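Local coordinates for DNA repair protein RecN (Deinococcus radiodurans, PDB 4ABX) that may take part in the recombinational repair of damaged DNA, as an ATP-binding, SMC-like protein whose coiled-coil domain is the part described here, at residues A107-L110 / R111-A114; L41-L44 / S45-T49; Q91-N94 / E95-A99; R130-A133 / L134-K138. All blocks are in the same frame, centred on the assembly; numbering follows the deposited sequence.

Interaction 1 (A107-L110 / R111-A114); sequences AGEL and RDVA
R111 N reaches back to A107 O over 3.0 Å and opens a run of alpha-helix bonds near the end of helix 87-115, in the coiled-coil domain of RecN. Three more i to i+4 backbone bonds follow in step: D112 N to G108 O, V113 N to E109 O and A114 N to L110 O, the last the straightest at 166°.

Side chains also lean on this backbone. V113 CG2, lying beside its own backbone N, is turned back to 3.4 Å from E109 O. L110 and V113 carry the hydrophobic side of the helix here, L110 on V58 and V113 on A54 of helix 33-63, and both also pack on the second subunit, against its L92 and V89 respectively. Small A107 suits the buried approach to S62.

Charges occupy other positions. E109 and D112 are exposed acids three residues apart, E109 OE2 and D112 OD2 being 4.4 Å from each other, a mild repulsion that solvent would probably soften. R111 has CG anti to the backbone N (chi1 -161°) and bends at chi3, and its NH1 forms a salt bridge with D63. At the root of that arm, R111 CB rests 3.5 Å from A107 O.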
loop_
_atom_site.group_PDB
_atom_site.type_symbol
_atom_site.label_atom_id
_atom_site.label_comp_id
_atom_site.label_asym_id
_atom_site.label_seq_id
_atom_site.Cartn_x
_atom_site.Cartn_y
_atom_site.Cartn_z
ATOM N N ALA A 107 5.598 11.351 6.079
ATOM C CA ALA A 107 5.526 10.520 7.276
ATOM C C ALA A 107 6.473 11.031 8.363
ATOM O O ALA A 107 6.173 10.942 9.554
ATOM C CB ALA A 107 5.827 9.058 6.934
ATOM N N GLY A 108 7.615 11.571 7.950
ATOM C CA GLY A 108 8.566 12.158 8.882
ATOM C C GLY A 108 8.043 13.403 9.582
ATOM O O GLY A 108 8.208 13.563 10.796
ATOM N N GLU A 109 7.411 14.292 8.823
ATOM C CA GLU A 109 6.851 15.512 9.398
ATOM C C GLU A 109 5.696 15.196 10.343
ATOM O O GLU A 109 5.537 15.831 11.396
ATOM C CB GLU A 109 6.385 16.467 8.305
ATOM C CG GLU A 109 7.057 17.831 8.360
ATOM C CD GLU A 109 8.288 17.900 7.486
ATOM O OE1 GLU A 109 8.135 17.828 6.250
ATOM O OE2 GLU A 109 9.405 18.020 8.030
ATOM N N LEU A 110 4.885 14.218 9.957
ATOM C CA LEU A 110 3.794 13.758 10.804
ATOM C C LEU A 110 4.323 13.232 12.133
ATOM O O LEU A 110 3.760 13.516 13.191
ATOM C CB LEU A 110 2.981 12.678 10.091
ATOM C CG LEU A 110 2.141 13.169 8.910
ATOM C CD1 LEU A 110 1.489 11.996 8.181
ATOM C CD2 LEU A 110 1.091 14.180 9.372
ATOM N N ARG A 111 5.400 12.457 12.075
ATOM C CA ARG A 111 6.007 11.923 13.287
ATOM C C ARG A 111 6.453 13.067 14.190
ATOM O O ARG A 111 6.341 12.984 15.409
ATOM C CB ARG A 111 7.192 11.018 12.944
ATOM C CG ARG A 111 7.592 10.072 14.061
ATOM C CD ARG A 111 8.870 9.322 13.718
ATOM N NE ARG A 111 8.837 8.737 12.378
ATOM C CZ ARG A 111 8.311 7.550 12.090
ATOM N NH1 ARG A 111 7.763 6.816 13.048
ATOM N NH2 ARG A 111 8.331 7.098 10.843
ATOM N N ASP A 112 6.960 14.137 13.580
ATOM C CA ASP A 112 7.345 15.335 14.322
ATOM C C ASP A 112 6.139 15.994 14.988
ATOM O O ASP A 112 6.238 16.471 16.118
ATOM C CB ASP A 112 8.057 16.343 13.413
ATOM C CG ASP A 112 9.477 15.928 13.080
ATOM O OD1 ASP A 112 10.014 15.029 13.762
ATOM O OD2 ASP A 112 10.064 16.506 12.139
ATOM N N VAL A 113 5.007 16.029 14.289
ATOM C CA VAL A 113 3.791 16.601 14.865
ATOM C C VAL A 113 3.409 15.838 16.126
ATOM O O VAL A 113 3.144 16.434 17.166
ATOM C CB VAL A 113 2.601 16.567 13.881
ATOM C CG1 VAL A 113 1.293 16.937 14.602
ATOM C CG2 VAL A 113 2.848 17.488 12.696
ATOM N N ALA A 114 3.387 14.512 16.025
ATOM C CA ALA A 114 3.019 13.670 17.155
ATOM C C ALA A 114 4.017 13.819 18.295
ATOM O O ALA A 114 3.632 14.007 19.447
ATOM C CB ALA A 114 2.916 12.213 16.722
#

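Interaction 2 (L41-L44 / S45-T49); sequences LSRL and SNLHT
R43 and L47, one helical turn apart on helix 33-63, bring a guanidinium nitrogen against a methyl: R43 NH1 stands 3.7 Å from L47 CD1, and the two side chains cross at a slant. The arginine gets there by leaving the backbone with CG anti to N (chi1 -174°), running straight through chi2 and then bending at chi3 (69°). Its charge is answered elsewhere, since NH2 makes a salt bridge with E40. L47 takes a different first torsion, with CG beside its backbone N (chi1 -70°), which lays L47 CG 3.4 Å from R43 O; a leucine suits this place because its methyl can lie against the arginine's end while the side chain also packs on A119.

N46 adopts the same first torsion as L47, and its amide carbon CG settles 3.1 Å from S42 O. S42 O is held by N46 N at 2.9 Å, while N46 OD1, another acceptor, lies near it without bonding. N46 also packs on Y85 of the second subunit; an alanine here keeps the backbone bond to S42 O but would probably open a gap against that tyrosine. S45 brings CB to 3.1 Å from L41 O, which accepts the bond from S45 N.

L41 and L44 turn to other parts of the chain, L41 to helix 121-141 and L44 to D120. Between these segments, then, cohesion comes from the four backbone bonds, whereas the side chains add van der Waals contact and take their salt bridge and much of their packing from residues outside the two segments, such as E40, A119 and Y85 of the second subunit.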
loop_
_atom_site.group_PDB
_atom_site.type_symbol
_atom_site.label_atom_id
_atom_site.label_comp_id
_atom_site.label_asym_id
_atom_site.label_seq_id
_atom_site.Cartn_x
_atom_site.Cartn_y
_atom_site.Cartn_z
ATOM N N LEU A 41 -11.648 21.963 27.749
ATOM C CA LEU A 41 -12.004 20.663 27.173
ATOM C C LEU A 41 -11.821 20.624 25.648
ATOM O O LEU A 41 -11.262 19.665 25.091
ATOM C CB LEU A 41 -13.457 20.311 27.511
ATOM C CG LEU A 41 -13.963 18.980 26.947
ATOM C CD1 LEU A 41 -13.219 17.827 27.585
ATOM C CD2 LEU A 41 -15.471 18.834 27.143
ATOM N N SER A 42 -12.315 21.655 24.970
ATOM C CA SER A 42 -12.165 21.735 23.518
ATOM C C SER A 42 -10.695 21.864 23.135
ATOM O O SER A 42 -10.228 21.210 22.201
ATOM C CB SER A 42 -12.945 22.922 22.950
ATOM O OG SER A 42 -14.334 22.756 23.146
ATOM N N ARG A 43 -9.970 22.720 23.850
ATOM C CA ARG A 43 -8.559 22.941 23.559
ATOM C C ARG A 43 -7.777 21.637 23.649
ATOM O O ARG A 43 -6.995 21.322 22.758
ATOM C CB ARG A 43 -7.947 23.978 24.506
ATOM C CG ARG A 43 -6.506 24.355 24.146
ATOM C CD ARG A 43 -5.866 25.277 25.182
ATOM N NE ARG A 43 -5.618 24.609 26.461
ATOM C CZ ARG A 43 -4.544 23.867 26.725
ATOM N NH1 ARG A 43 -3.612 23.684 25.798
ATOM N NH2 ARG A 43 -4.401 23.302 27.916
ATOM N N LEU A 44 -7.993 20.885 24.726
ATOM C CA LEU A 44 -7.263 19.638 24.951
ATOM C C LEU A 44 -7.736 18.510 24.041
ATOM O O LEU A 44 -6.930 17.713 23.552
ATOM C CB LEU A 44 -7.369 19.199 26.417
ATOM C CG LEU A 44 -6.608 20.052 27.438
ATOM C CD1 LEU A 44 -7.172 19.872 28.844
ATOM C CD2 LEU A 44 -5.124 19.729 27.408
ATOM N N SER A 45 -9.044 18.424 23.829
ATOM C CA SER A 45 -9.577 17.401 22.939
ATOM C C SER A 45 -9.020 17.610 21.532
ATOM O O SER A 45 -8.613 16.658 20.867
ATOM C CB SER A 45 -11.107 17.429 22.917
ATOM O OG SER A 45 -11.613 16.407 22.070
ATOM N N ASN A 46 -8.988 18.860 21.084
ATOM C CA ASN A 46 -8.449 19.162 19.759
ATOM C C ASN A 46 -6.978 18.790 19.611
ATOM O O ASN A 46 -6.570 18.289 18.563
ATOM C CB ASN A 46 -8.688 20.622 19.387
ATOM C CG ASN A 46 -10.142 20.905 19.114
ATOM O OD1 ASN A 46 -10.977 20.006 19.204
ATOM N ND2 ASN A 46 -10.460 22.152 18.788
ATOM N N LEU A 47 -6.189 19.020 20.662
ATOM C CA LEU A 47 -4.787 18.605 20.649
ATOM C C LEU A 47 -4.685 17.083 20.542
ATOM O O LEU A 47 -3.803 16.557 19.866
ATOM C CB LEU A 47 -4.033 19.111 21.883
ATOM C CG LEU A 47 -3.766 20.619 21.967
ATOM C CD1 LEU A 47 -3.107 20.974 23.289
ATOM C CD2 LEU A 47 -2.902 21.084 20.802
ATOM N N HIS A 48 -5.596 16.379 21.205
ATOM C CA HIS A 48 -5.641 14.922 21.122
ATOM C C HIS A 48 -5.950 14.453 19.703
ATOM O O HIS A 48 -5.328 13.524 19.192
ATOM C CB HIS A 48 -6.687 14.358 22.078
ATOM C CG HIS A 48 -6.867 12.875 21.964
ATOM N ND1 HIS A 48 -5.888 11.978 22.335
ATOM C CD2 HIS A 48 -7.905 12.137 21.509
ATOM C CE1 HIS A 48 -6.322 10.747 22.119
ATOM N NE2 HIS A 48 -7.538 10.815 21.616
ATOM N N THR A 49 -6.927 15.096 19.076
ATOM C CA THR A 49 -7.301 14.770 17.709
ATOM C C THR A 49 -6.125 14.923 16.743
ATOM O O THR A 49 -5.871 14.048 15.911
ATOM C CB THR A 49 -8.469 15.644 17.247
ATOM O OG1 THR A 49 -9.624 15.327 18.029
ATOM C CG2 THR A 49 -8.772 15.405 15.771
#

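Interaction 3 (Q91-N94 / E95-A99); sequences QLQN and ELRAA
Q91 and E95 join their side chains across one turn of alpha-helix in helix 87-115 of the coiled-coil domain, an i to i+4 pair. Following E95 outward, E95 CB lies 3.6 Å from L92 O. E95 CG, placed beside the residue's own backbone N (chi1 -70°), passes 3.5 Å from Q91 O, the same carbonyl that receives the bond from E95 N. Beyond CG the chain is extended, and the carboxylate divides its attention: E95 OE1 comes 3.8 Å from the methyl L92 CD2, while E95 OE2 accepts a hydrogen bond from Q91 NE2 at 3.3 Å. This bond is long but straight (164°); the acceptor lies in the amide plane of Q91, and the amide and carboxylate planes are turned 73° apart. Glutamine and glutamate suit these positions because each is long enough to span the turn. E95 also packs on I106 of the second subunit.

On another side of the helix, the amide of Q93 lies near the guanidinium of R97, the two side chains meeting at a slant. The amide nitrogen of Q93 is engaged by V76 O of helix 68-83, which anchors this buried glutamine between helices.

The leucine L96 serves both the interior and the dimer, touching I72 and V76 of its own chain and L61 of the second subunit. An apolar side chain suits a buried place where two chains meet. L96 CB rests 3.4 Å from L92 O, the carbonyl to which L96 N bonds.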
loop_
_atom_site.group_PDB
_atom_site.type_symbol
_atom_site.label_atom_id
_atom_site.label_comp_id
_atom_site.label_asym_id
_atom_site.label_seq_id
_atom_site.Cartn_x
_atom_site.Cartn_y
_atom_site.Cartn_z
ATOM N N GLN A 91 11.362 5.965 -16.954
ATOM C CA GLN A 91 10.929 7.288 -16.503
ATOM C C GLN A 91 9.855 7.219 -15.414
ATOM O O GLN A 91 9.957 7.896 -14.390
ATOM C CB GLN A 91 10.432 8.134 -17.676
ATOM C CG GLN A 91 9.964 9.520 -17.263
ATOM C CD GLN A 91 9.812 10.462 -18.441
ATOM O OE1 GLN A 91 10.440 10.273 -19.486
ATOM N NE2 GLN A 91 8.977 11.483 -18.279
ATOM N N LEU A 92 8.825 6.407 -15.640
ATOM C CA LEU A 92 7.772 6.219 -14.650
ATOM C C LEU A 92 8.331 5.680 -13.333
ATOM O O LEU A 92 7.885 6.072 -12.257
ATOM C CB LEU A 92 6.687 5.280 -15.183
ATOM C CG LEU A 92 5.840 5.802 -16.340
ATOM C CD1 LEU A 92 5.074 4.658 -17.011
ATOM C CD2 LEU A 92 4.889 6.899 -15.863
ATOM N N GLN A 93 9.310 4.783 -13.419
ATOM C CA GLN A 93 9.956 4.255 -12.219
ATOM C C GLN A 93 10.629 5.368 -11.425
ATOM O O GLN A 93 10.544 5.410 -10.192
ATOM C CB GLN A 93 10.989 3.177 -12.564
ATOM C CG GLN A 93 11.509 2.429 -11.334
ATOM C CD GLN A 93 12.744 1.595 -11.620
ATOM O OE1 GLN A 93 13.561 1.948 -12.466
ATOM N NE2 GLN A 93 12.882 0.479 -10.913
ATOM N N ASN A 94 11.307 6.266 -12.133
ATOM C CA ASN A 94 11.952 7.408 -11.491
ATOM C C ASN A 94 10.942 8.365 -10.859
ATOM O O ASN A 94 11.148 8.849 -9.750
ATOM C CB ASN A 94 12.860 8.146 -12.477
ATOM C CG ASN A 94 14.168 7.414 -12.727
ATOM O OD1 ASN A 94 14.690 7.417 -13.842
ATOM N ND2 ASN A 94 14.710 6.792 -11.684
ATOM N N GLU A 95 9.844 8.627 -11.560
ATOM C CA GLU A 95 8.757 9.409 -10.987
ATOM C C GLU A 95 8.175 8.732 -9.744
ATOM O O GLU A 95 7.756 9.407 -8.798
ATOM C CB GLU A 95 7.665 9.663 -12.033
ATOM C CG GLU A 95 8.107 10.624 -13.128
ATOM C CD GLU A 95 7.159 10.653 -14.312
ATOM O OE1 GLU A 95 6.053 10.083 -14.211
ATOM O OE2 GLU A 95 7.527 11.247 -15.350
ATOM N N LEU A 96 8.159 7.400 -9.745
ATOM C CA LEU A 96 7.624 6.642 -8.617
ATOM C C LEU A 96 8.553 6.728 -7.398
ATOM O O LEU A 96 8.090 6.835 -6.260
ATOM C CB LEU A 96 7.353 5.184 -9.008
ATOM C CG LEU A 96 6.573 4.343 -7.993
ATOM C CD1 LEU A 96 5.231 5.000 -7.656
ATOM C CD2 LEU A 96 6.360 2.922 -8.515
ATOM N N ARG A 97 9.859 6.693 -7.642
ATOM C CA ARG A 97 10.837 6.933 -6.584
ATOM C C ARG A 97 10.608 8.292 -5.917
ATOM O O ARG A 97 10.652 8.410 -4.682
ATOM C CB ARG A 97 12.265 6.845 -7.132
ATOM C CG ARG A 97 12.752 5.421 -7.378
ATOM C CD ARG A 97 14.248 5.384 -7.663
ATOM N NE ARG A 97 14.762 4.016 -7.699
ATOM C CZ ARG A 97 15.067 3.356 -8.815
ATOM N NH1 ARG A 97 14.921 3.943 -9.996
ATOM N NH2 ARG A 97 15.526 2.113 -8.751
ATOM N N ALA A 98 10.374 9.315 -6.737
ATOM C CA ALA A 98 10.074 10.650 -6.229
ATOM C C ALA A 98 8.812 10.647 -5.363
ATOM O O ALA A 98 8.764 11.297 -4.324
ATOM C CB ALA A 98 9.931 11.644 -7.378
ATOM N N ALA A 99 7.788 9.915 -5.796
ATOM C CA ALA A 99 6.569 9.817 -5.011
ATOM C C ALA A 99 6.847 9.144 -3.668
ATOM O O ALA A 99 6.315 9.561 -2.641
ATOM C CB ALA A 99 5.488 9.073 -5.775
#

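Interaction 4 (R130-A133 / L134-K138); sequences RLSA and LSKLK
L134 slips a methyl over the guanidinium of R130: L134 CD2 stands 3.9 Å above the plane, offset toward its rim, and 4.1 Å from R130 NH2. The arginine's bend at chi2 (65°), after a CG anti to its backbone N, folds the chain back across the leucine. They sit one turn apart on helix 121-141. Arginine suits this place because its flat face can lie on a hydrocarbon while its N-H groups reach other partners: NE makes a salt bridge with E33 and NH1 bonds to V27 O. L134 N also bonds to R130 O.

S135 doubles the helix bond. S135 N and S135 OG each lie 2.9 Å from L131 O, reaching that oxygen from opposite faces of the carbonyl plane. With OG beside its own backbone N (chi1 -71°), the hydroxyl turns back along the helix and donates to the carbonyl one turn earlier. With an alanine in place of S135 the hydroxyl is gone, and L131 O is likely to be held less firmly, by the backbone N alone of this pair.

K136 is extended beyond CG and runs alongside S132, with K136 CE 3.6 Å from S132 OG and K136 CG 3.1 Å from S132 O. L134 and L137 face inward, L137 against V148 of helix 145-169 and both against P29. The contact thus sorts its chemistry by side: leucines bind it to the surrounding helices, R130 ties it to the chain near V27 and E33, and the hydroxyl of S135 is satisfied within the helix itself.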
loop_
_atom_site.group_PDB
_atom_site.type_symbol
_atom_site.label_atom_id
_atom_site.label_comp_id
_atom_site.label_asym_id
_atom_site.label_seq_id
_atom_site.Cartn_x
_atom_site.Cartn_y
_atom_site.Cartn_z
ATOM N N ARG A 130 -14.192 16.809 36.336
ATOM C CA ARG A 130 -14.877 17.930 36.981
ATOM C C ARG A 130 -16.240 18.167 36.339
ATOM O O ARG A 130 -17.240 18.357 37.031
ATOM C CB ARG A 130 -14.036 19.213 36.910
ATOM C CG ARG A 130 -14.667 20.422 37.623
ATOM C CD ARG A 130 -14.782 20.195 39.140
ATOM N NE ARG A 130 -15.418 21.318 39.833
ATOM C CZ ARG A 130 -15.851 21.271 41.092
ATOM N NH1 ARG A 130 -15.724 20.153 41.799
ATOM N NH2 ARG A 130 -16.417 22.336 41.645
ATOM N N LEU A 131 -16.267 18.158 35.010
ATOM C CA LEU A 131 -17.502 18.360 34.261
ATOM C C LEU A 131 -18.516 17.263 34.566
ATOM O O LEU A 131 -19.721 17.510 34.645
ATOM C CB LEU A 131 -17.205 18.403 32.758
ATOM C CG LEU A 131 -16.506 19.674 32.278
ATOM C CD1 LEU A 131 -16.031 19.538 30.831
ATOM C CD2 LEU A 131 -17.435 20.867 32.445
ATOM N N SER A 132 -18.019 16.043 34.725
ATOM C CA SER A 132 -18.874 14.913 35.061
ATOM C C SER A 132 -19.458 15.072 36.459
ATOM O O SER A 132 -20.620 14.744 36.686
ATOM C CB SER A 132 -18.098 13.599 34.981
ATOM O OG SER A 132 -18.894 12.527 35.454
ATOM N N ALA A 133 -18.649 15.572 37.390
ATOM C CA ALA A 133 -19.115 15.762 38.761
ATOM C C ALA A 133 -20.187 16.844 38.804
ATOM O O ALA A 133 -21.193 16.705 39.499
ATOM C CB ALA A 133 -17.953 16.103 39.692
ATOM N N LEU A 134 -19.975 17.918 38.047
ATOM C CA LEU A 134 -20.950 19.005 37.979
ATOM C C LEU A 134 -22.243 18.543 37.297
ATOM O O LEU A 134 -23.341 18.910 37.726
ATOM C CB LEU A 134 -20.359 20.238 37.271
ATOM C CG LEU A 134 -19.204 20.932 37.994
ATOM C CD1 LEU A 134 -18.543 21.987 37.108
ATOM C CD2 LEU A 134 -19.678 21.546 39.317
ATOM N N SER A 135 -22.111 17.735 36.246
ATOM C CA SER A 135 -23.271 17.185 35.533
ATOM C C SER A 135 -24.137 16.295 36.420
ATOM O O SER A 135 -25.367 16.364 36.379
ATOM C CB SER A 135 -22.832 16.378 34.303
ATOM O OG SER A 135 -22.325 17.223 33.291
ATOM N N LYS A 136 -23.493 15.443 37.208
ATOM C CA LYS A 136 -24.221 14.584 38.134
ATOM C C LYS A 136 -25.062 15.410 39.114
ATOM O O LYS A 136 -26.199 15.043 39.422
ATOM C CB LYS A 136 -23.262 13.657 38.881
ATOM C CG LYS A 136 -22.510 12.696 37.965
ATOM C CD LYS A 136 -21.603 11.761 38.755
ATOM C CE LYS A 136 -20.889 10.772 37.837
ATOM N NZ LYS A 136 -20.005 9.844 38.598
ATOM N N LEU A 137 -24.510 16.529 39.583
ATOM C CA LEU A 137 -25.234 17.426 40.491
ATOM C C LEU A 137 -26.418 18.106 39.814
ATOM O O LEU A 137 -27.499 18.225 40.402
ATOM C CB LEU A 137 -24.302 18.498 41.065
ATOM C CG LEU A 137 -23.336 18.063 42.166
ATOM C CD1 LEU A 137 -22.687 19.284 42.801
ATOM C CD2 LEU A 137 -24.075 17.248 43.214
ATOM N N LYS A 138 -26.208 18.567 38.583
ATOM C CA LYS A 138 -27.264 19.222 37.817
ATOM C C LYS A 138 -28.403 18.249 37.483
ATOM O O LYS A 138 -29.564 18.647 37.401
ATOM C CB LYS A 138 -26.694 19.871 36.546
ATOM C CG LYS A 138 -25.633 20.948 36.828
ATOM C CD LYS A 138 -25.315 21.806 35.607
ATOM C CE LYS A 138 -24.545 21.036 34.553
ATOM N NZ LYS A 138 -24.257 21.893 33.361
#

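Along the chain the order is interaction 2 (helix 33-63), interaction 3 and interaction 1 (both helix 87-115), then interaction 4 (helix 121-141). Each is a stretch of about two turns within one helix. Interactions 1 and 3 have centres about 23 Å apart on their shared helix, and the centres of interactions 3 and 4 are about 57 Å apart, a measure of how elongated the domain is. Interactions 2 and 4 touch directly, L41 CD2 meeting L131 CD1 at 3.8 Å, which joins helices 33-63 and 121-141. Interactions 1, 2 and 3 also meet the second subunit: these contacts lie on helices 33-63 and 87-115, whereas interaction 4 packs within its own chain.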